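Local atomic coordinates of type III Pentaketide Synthase (PDB entry 3EUO), a protein that probably works as a polyketide-forming acyltransferase of the chalcone and stilbene synthase family, a type III pentaketide synthase from Neurospora crassa. Residues L127-R132 with R168-A173; A148-A153 with V208-G213. All blocks are in the same frame, centred on the assembly; numbering follows the deposited sequence.

Interaction 1: residues L127-R132 with R168-A173; sequences LGLSDR and RILVLA
Leu127 and Leu129 bracket the turn that ends helix 119-127 and face Leu170 on strand 168-175, the backbones staying well apart, with 10.2 Å between the CA atoms of Leu129 and Leu170. The meeting is wholly apolar and small, burying 80 Å² counted over both sides. Leu127 and Leu170 extend toward each other tip to tip, and their methyls CD1 of Leu127 and CD2 of Leu170 lie 3.7 Å apart. The strand backbone points CB of Leu170 toward segment 127-132, and with CG anti to the backbone N (chi1 176°) the CD2 methyl comes to CD1 of Leu127. Leu129 comes to the same methyl more loosely, its CD1 lying 4.4 Å from CD2 of Leu170. One branch of Leu170 thus serves both residues of the turn. Around this cluster, Leu127 and Leu170 also pack on Ser89 of helix 70-96, while Leu129 and Leu170 share Met106 on the neighbouring strand 105-109.

Gly128 separates the two leucines with a positive phi (74°) and closes the helix in a Schellman motif, after which the chain turns and Leu129 again points to the strand. Beyond the contact, Ser130 OG accepts a hydrogen bond from Arg132 N at 3.0 Å, an ST turn in the loop before strand 134-138. Here the loop reaches the second subunit: Asp131 packs on Arg232 of that subunit. Strand 168-175 runs between strands 105-109 and 204-211 in the large mixed sheet. The arrangement is plain helix-end-to-sheet packing within the layered alpha/beta architecture of the thiolase fold, joining the C-terminal end of helix 119-127 to a central strand of the N-terminal half.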
loop_
_atom_site.group_PDB
_atom_site.type_symbol
_atom_site.label_atom_id
_atom_site.label_comp_id
_atom_site.label_asym_id
_atom_site.label_seq_id
_atom_site.Cartn_x
_atom_site.Cartn_y
_atom_site.Cartn_z
ATOM N N LEU A 127 -17.196 -10.217 1.103
ATOM C CA LEU A 127 -18.087 -9.477 1.993
ATOM C C LEU A 127 -19.268 -8.828 1.263
ATOM O O LEU A 127 -20.230 -8.384 1.901
ATOM C CB LEU A 127 -17.307 -8.395 2.759
ATOM C CG LEU A 127 -16.262 -8.849 3.785
ATOM C CD1 LEU A 127 -15.394 -7.661 4.190
ATOM C CD2 LEU A 127 -16.923 -9.468 5.017
ATOM N N GLY A 128 -19.190 -8.756 -0.063
ATOM C CA GLY A 128 -20.249 -8.146 -0.866
ATOM C C GLY A 128 -20.266 -6.634 -0.758
ATOM O O GLY A 128 -21.323 -6.006 -0.850
ATOM N N LEU A 129 -19.088 -6.033 -0.580
ATOM C CA LEU A 129 -18.987 -4.574 -0.476
ATOM C C LEU A 129 -19.234 -3.880 -1.814
ATOM O O LEU A 129 -19.259 -4.530 -2.859
ATOM C CB LEU A 129 -17.636 -4.162 0.120
ATOM C CG LEU A 129 -17.304 -4.769 1.486
ATOM C CD1 LEU A 129 -16.042 -4.143 2.036
ATOM C CD2 LEU A 129 -18.459 -4.592 2.466
ATOM N N SER A 130 -19.430 -2.564 -1.765
ATOM C CA SER A 130 -19.790 -1.756 -2.932
ATOM C C SER A 130 -18.775 -1.855 -4.071
ATOM O O SER A 130 -17.572 -1.902 -3.833
ATOM C CB SER A 130 -19.935 -0.291 -2.513
ATOM O OG SER A 130 -20.267 0.535 -3.618
ATOM N N ASP A 131 -19.259 -1.871 -5.308
ATOM C CA ASP A 131 -18.355 -1.778 -6.458
ATOM C C ASP A 131 -17.682 -0.405 -6.528
ATOM O O ASP A 131 -16.732 -0.220 -7.289
ATOM C CB ASP A 131 -19.095 -2.080 -7.763
ATOM C CG ASP A 131 -20.062 -0.985 -8.153
ATOM O OD1 ASP A 131 -20.769 -0.477 -7.260
ATOM O OD2 ASP A 131 -20.126 -0.639 -9.357
ATOM N N ARG A 132 -18.164 0.542 -5.722
ATOM C CA ARG A 132 -17.581 1.891 -5.651
ATOM C C ARG A 132 -16.795 2.159 -4.354
ATOM O O ARG A 132 -16.421 3.303 -4.062
ATOM C CB ARG A 132 -18.656 2.964 -5.868
ATOM C CG ARG A 132 -19.277 2.948 -7.274
ATOM C CD ARG A 132 -19.476 4.369 -7.833
ATOM N NE ARG A 132 -18.203 5.104 -7.930
ATOM C CZ ARG A 132 -17.788 6.031 -7.062
ATOM N NH1 ARG A 132 -18.543 6.388 -6.024
ATOM N NH2 ARG A 132 -16.618 6.618 -7.237
ATOM N N ARG A 168 -17.873 5.126 6.947
ATOM C CA ARG A 168 -17.753 3.906 7.727
ATOM C C ARG A 168 -16.630 3.110 7.088
ATOM O O ARG A 168 -16.779 2.607 5.965
ATOM C CB ARG A 168 -19.056 3.098 7.682
ATOM C CG ARG A 168 -20.315 3.902 8.044
ATOM C CD ARG A 168 -20.409 4.239 9.547
ATOM N NE ARG A 168 -21.690 4.891 9.840
ATOM C CZ ARG A 168 -21.908 6.206 9.787
ATOM N NH1 ARG A 168 -20.932 7.048 9.471
ATOM N NH2 ARG A 168 -23.120 6.679 10.047
ATOM N N ILE A 169 -15.506 2.999 7.792
ATOM C CA ILE A 169 -14.309 2.432 7.181
ATOM C C ILE A 169 -13.926 1.087 7.786
ATOM O O ILE A 169 -13.715 0.978 8.992
ATOM C CB ILE A 169 -13.114 3.414 7.243
ATOM C CG1 ILE A 169 -13.523 4.770 6.636
ATOM C CG2 ILE A 169 -11.876 2.796 6.556
ATOM C CD1 ILE A 169 -12.375 5.725 6.331
ATOM N N LEU A 170 -13.839 0.065 6.934
ATOM C CA LEU A 170 -13.312 -1.222 7.352
ATOM C C LEU A 170 -11.796 -1.113 7.394
ATOM O O LEU A 170 -11.157 -0.940 6.350
ATOM C CB LEU A 170 -13.744 -2.345 6.393
ATOM C CG LEU A 170 -13.184 -3.752 6.674
ATOM C CD1 LEU A 170 -13.470 -4.218 8.106
ATOM C CD2 LEU A 170 -13.723 -4.763 5.688
ATOM N N VAL A 171 -11.233 -1.223 8.596
ATOM C CA VAL A 171 -9.778 -1.191 8.794
ATOM C C VAL A 171 -9.297 -2.606 9.095
ATOM O O VAL A 171 -9.695 -3.197 10.097
ATOM C CB VAL A 171 -9.361 -0.257 9.946
ATOM C CG1 VAL A 171 -7.858 0.055 9.858
ATOM C CG2 VAL A 171 -10.174 1.041 9.926
ATOM N N LEU A 172 -8.426 -3.137 8.243
ATOM C CA LEU A 172 -8.142 -4.571 8.258
ATOM C C LEU A 172 -6.649 -4.891 8.212
ATOM O O LEU A 172 -5.916 -4.312 7.420
ATOM C CB LEU A 172 -8.862 -5.256 7.078
ATOM C CG LEU A 172 -8.615 -6.754 6.809
ATOM C CD1 LEU A 172 -9.217 -7.622 7.909
ATOM C CD2 LEU A 172 -9.157 -7.162 5.431
ATOM N N ALA A 173 -6.220 -5.824 9.058
ATOM C CA ALA A 173 -4.851 -6.350 9.002
ATOM C C ALA A 173 -4.878 -7.863 8.896
ATOM O O ALA A 173 -5.614 -8.534 9.628
ATOM C CB ALA A 173 -4.061 -5.921 10.219
#

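Interaction 2: residues A148-A153 with V208-G213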
loop_
_atom_site.group_PDB
_atom_site.type_symbol
_atom_site.label_atom_id
_atom_site.label_comp_id
_atom_site.label_asym_id
_atom_site.label_seq_id
_atom_site.Cartn_x
_atom_site.Cartn_y
_atom_site.Cartn_z
ATOM N N ALA A 148 -1.064 2.260 11.762
ATOM C CA ALA A 148 -0.933 3.100 10.566
ATOM C C ALA A 148 -2.231 3.112 9.752
ATOM O O ALA A 148 -2.665 4.166 9.267
ATOM C CB ALA A 148 0.252 2.659 9.693
ATOM N N ALA A 149 -2.846 1.939 9.605
ATOM C CA ALA A 149 -4.122 1.834 8.909
ATOM C C ALA A 149 -5.207 2.613 9.647
ATOM O O ALA A 149 -6.005 3.304 9.020
ATOM C CB ALA A 149 -4.521 0.363 8.739
ATOM N N LEU A 150 -5.218 2.513 10.977
ATOM C CA LEU A 150 -6.187 3.251 11.781
ATOM C C LEU A 150 -6.075 4.773 11.589
ATOM O O LEU A 150 -7.088 5.452 11.433
ATOM C CB LEU A 150 -6.064 2.895 13.273
ATOM C CG LEU A 150 -7.149 3.474 14.188
ATOM C CD1 LEU A 150 -8.536 2.897 13.875
ATOM C CD2 LEU A 150 -6.781 3.261 15.649
ATOM N N ARG A 151 -4.845 5.284 11.604
ATOM C CA ARG A 151 -4.595 6.718 11.457
ATOM C C ARG A 151 -4.965 7.191 10.050
ATOM O O ARG A 151 -5.546 8.275 9.869
ATOM C CB ARG A 151 -3.123 7.020 11.772
ATOM C CG ARG A 151 -2.691 8.473 11.531
ATOM C CD ARG A 151 -1.230 8.720 11.945
ATOM N NE ARG A 151 -0.323 7.707 11.411
ATOM C CZ ARG A 151 0.054 7.634 10.137
ATOM N NH1 ARG A 151 -0.391 8.528 9.259
ATOM N NH2 ARG A 151 0.871 6.662 9.739
ATOM N N THR A 152 -4.624 6.376 9.056
ATOM C CA THR A 152 -4.989 6.663 7.674
ATOM C C THR A 152 -6.513 6.705 7.546
ATOM O O THR A 152 -7.053 7.650 6.986
ATOM C CB THR A 152 -4.390 5.639 6.705
ATOM O OG1 THR A 152 -2.960 5.665 6.829
ATOM C CG2 THR A 152 -4.774 5.971 5.256
ATOM N N ALA A 153 -7.189 5.695 8.094
ATOM C CA ALA A 153 -8.654 5.680 8.155
ATOM C C ALA A 153 -9.238 6.928 8.830
ATOM O O ALA A 153 -10.263 7.441 8.387
ATOM C CB ALA A 153 -9.153 4.429 8.849
ATOM N N VAL A 208 -11.266 -3.447 12.531
ATOM C CA VAL A 208 -12.151 -2.525 13.231
ATOM C C VAL A 208 -12.977 -1.746 12.215
ATOM O O VAL A 208 -12.596 -1.614 11.049
ATOM C CB VAL A 208 -11.407 -1.539 14.187
ATOM C CG1 VAL A 208 -10.572 -2.304 15.226
ATOM C CG2 VAL A 208 -10.539 -0.545 13.411
ATOM N N ILE A 209 -14.126 -1.251 12.665
ATOM C CA ILE A 209 -14.878 -0.273 11.902
ATOM C C ILE A 209 -14.623 1.087 12.526
ATOM O O ILE A 209 -14.835 1.263 13.730
ATOM C CB ILE A 209 -16.397 -0.552 11.928
ATOM C CG1 ILE A 209 -16.693 -1.958 11.373
ATOM C CG2 ILE A 209 -17.134 0.562 11.185
ATOM C CD1 ILE A 209 -16.225 -2.178 9.916
ATOM N N LEU A 210 -14.118 2.022 11.723
ATOM C CA LEU A 210 -13.988 3.413 12.160
ATOM C C LEU A 210 -15.056 4.245 11.475
ATOM O O LEU A 210 -15.124 4.285 10.239
ATOM C CB LEU A 210 -12.603 3.989 11.851
ATOM C CG LEU A 210 -12.277 5.342 12.508
ATOM C CD1 LEU A 210 -12.150 5.215 14.039
ATOM C CD2 LEU A 210 -11.002 5.938 11.923
ATOM N N SER A 211 -15.885 4.899 12.283
ATOM C CA SER A 211 -16.957 5.755 11.781
ATOM C C SER A 211 -16.657 7.220 12.061
ATOM O O SER A 211 -16.029 7.541 13.074
ATOM C CB SER A 211 -18.281 5.375 12.459
ATOM O OG SER A 211 -19.320 6.262 12.063
ATOM N N ASN A 212 -17.131 8.108 11.184
ATOM C CA ASN A 212 -17.044 9.551 11.432
ATOM C C ASN A 212 -18.312 10.138 12.070
ATOM O O ASN A 212 -18.456 11.358 12.168
ATOM C CB ASN A 212 -16.684 10.319 10.152
ATOM C CG ASN A 212 -17.845 10.415 9.176
ATOM O OD1 ASN A 212 -18.869 9.744 9.338
ATOM N ND2 ASN A 212 -17.688 11.255 8.146
ATOM N N GLY A 213 -19.235 9.265 12.466
ATOM C CA GLY A 213 -20.420 9.692 13.222
ATOM C C GLY A 213 -21.513 10.403 12.428
ATOM O O GLY A 213 -22.631 10.591 12.933
#
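Val208 opens the contact by offering CG2 to Leu150 CD1 of helix 145-162, 4.0 Å away, the two side chains crossing at about a right angle. Although CB of Leu150 does not aim at the strand, chi1 of -172° swings CG away from the backbone N and brings the end of the side chain nearer. Ile209 turns the other way, onto Ala92, Met93 and Ala96 of helix 70-96. As in any strand, successive side chains face opposite ways; here they meet helices covering both sheet faces in the thiolase fold. Segment 148-153 of the helix runs at 24° to strand segment 208-211, their axes 9.7 Å apart at closest approach. Leu210 makes the largest contribution: its CD2 lies 3.9 Å from Ala153 CB, and its CD1 approaches Leu150 CD1 at 4.3 Å. The small Ala153 lets CD2 of Leu210 settle against the helix backbone, 3.7 Å from Ala153 C. Ser211 ends the strand, its OG accepting from Gly213 N at 3.0 Å in an ST turn and hydrogen-bonded to Glu216 OE2. Asn212 OD1 takes hydrogen bonds from Ala167 N and Ile214 N, while ND2 gives one to Lys165 O, tying the turn to the loop ahead of strand 168-175.

How the interactions relate
Interactions 1 and 2 lie about 12 Å apart, centre to centre, and meet through neighbouring antiparallel strands of one sheet. Strand 168-173 of interaction 1 is probably hydrogen-bonded to strand 208-211 of interaction 2 at two points, Ile169 N to Leu210 O and Val171 N to Val208 O, both 2.8 Å. Leu170 faces Leu127 and Leu129 of interaction 1, whereas Val171 packs on Ala149 and Ala153 of interaction 2. The segments alternate along the chain, and helix 145-162 is followed, after a short loop, by strand 168-175. That helix begins shortly after Cys143, modified here to 3-sulfinoalanine; in chalcone synthases the nucleophilic cysteine sits at the corresponding place. Segments 127-132 and 148-153 touch the second subunit.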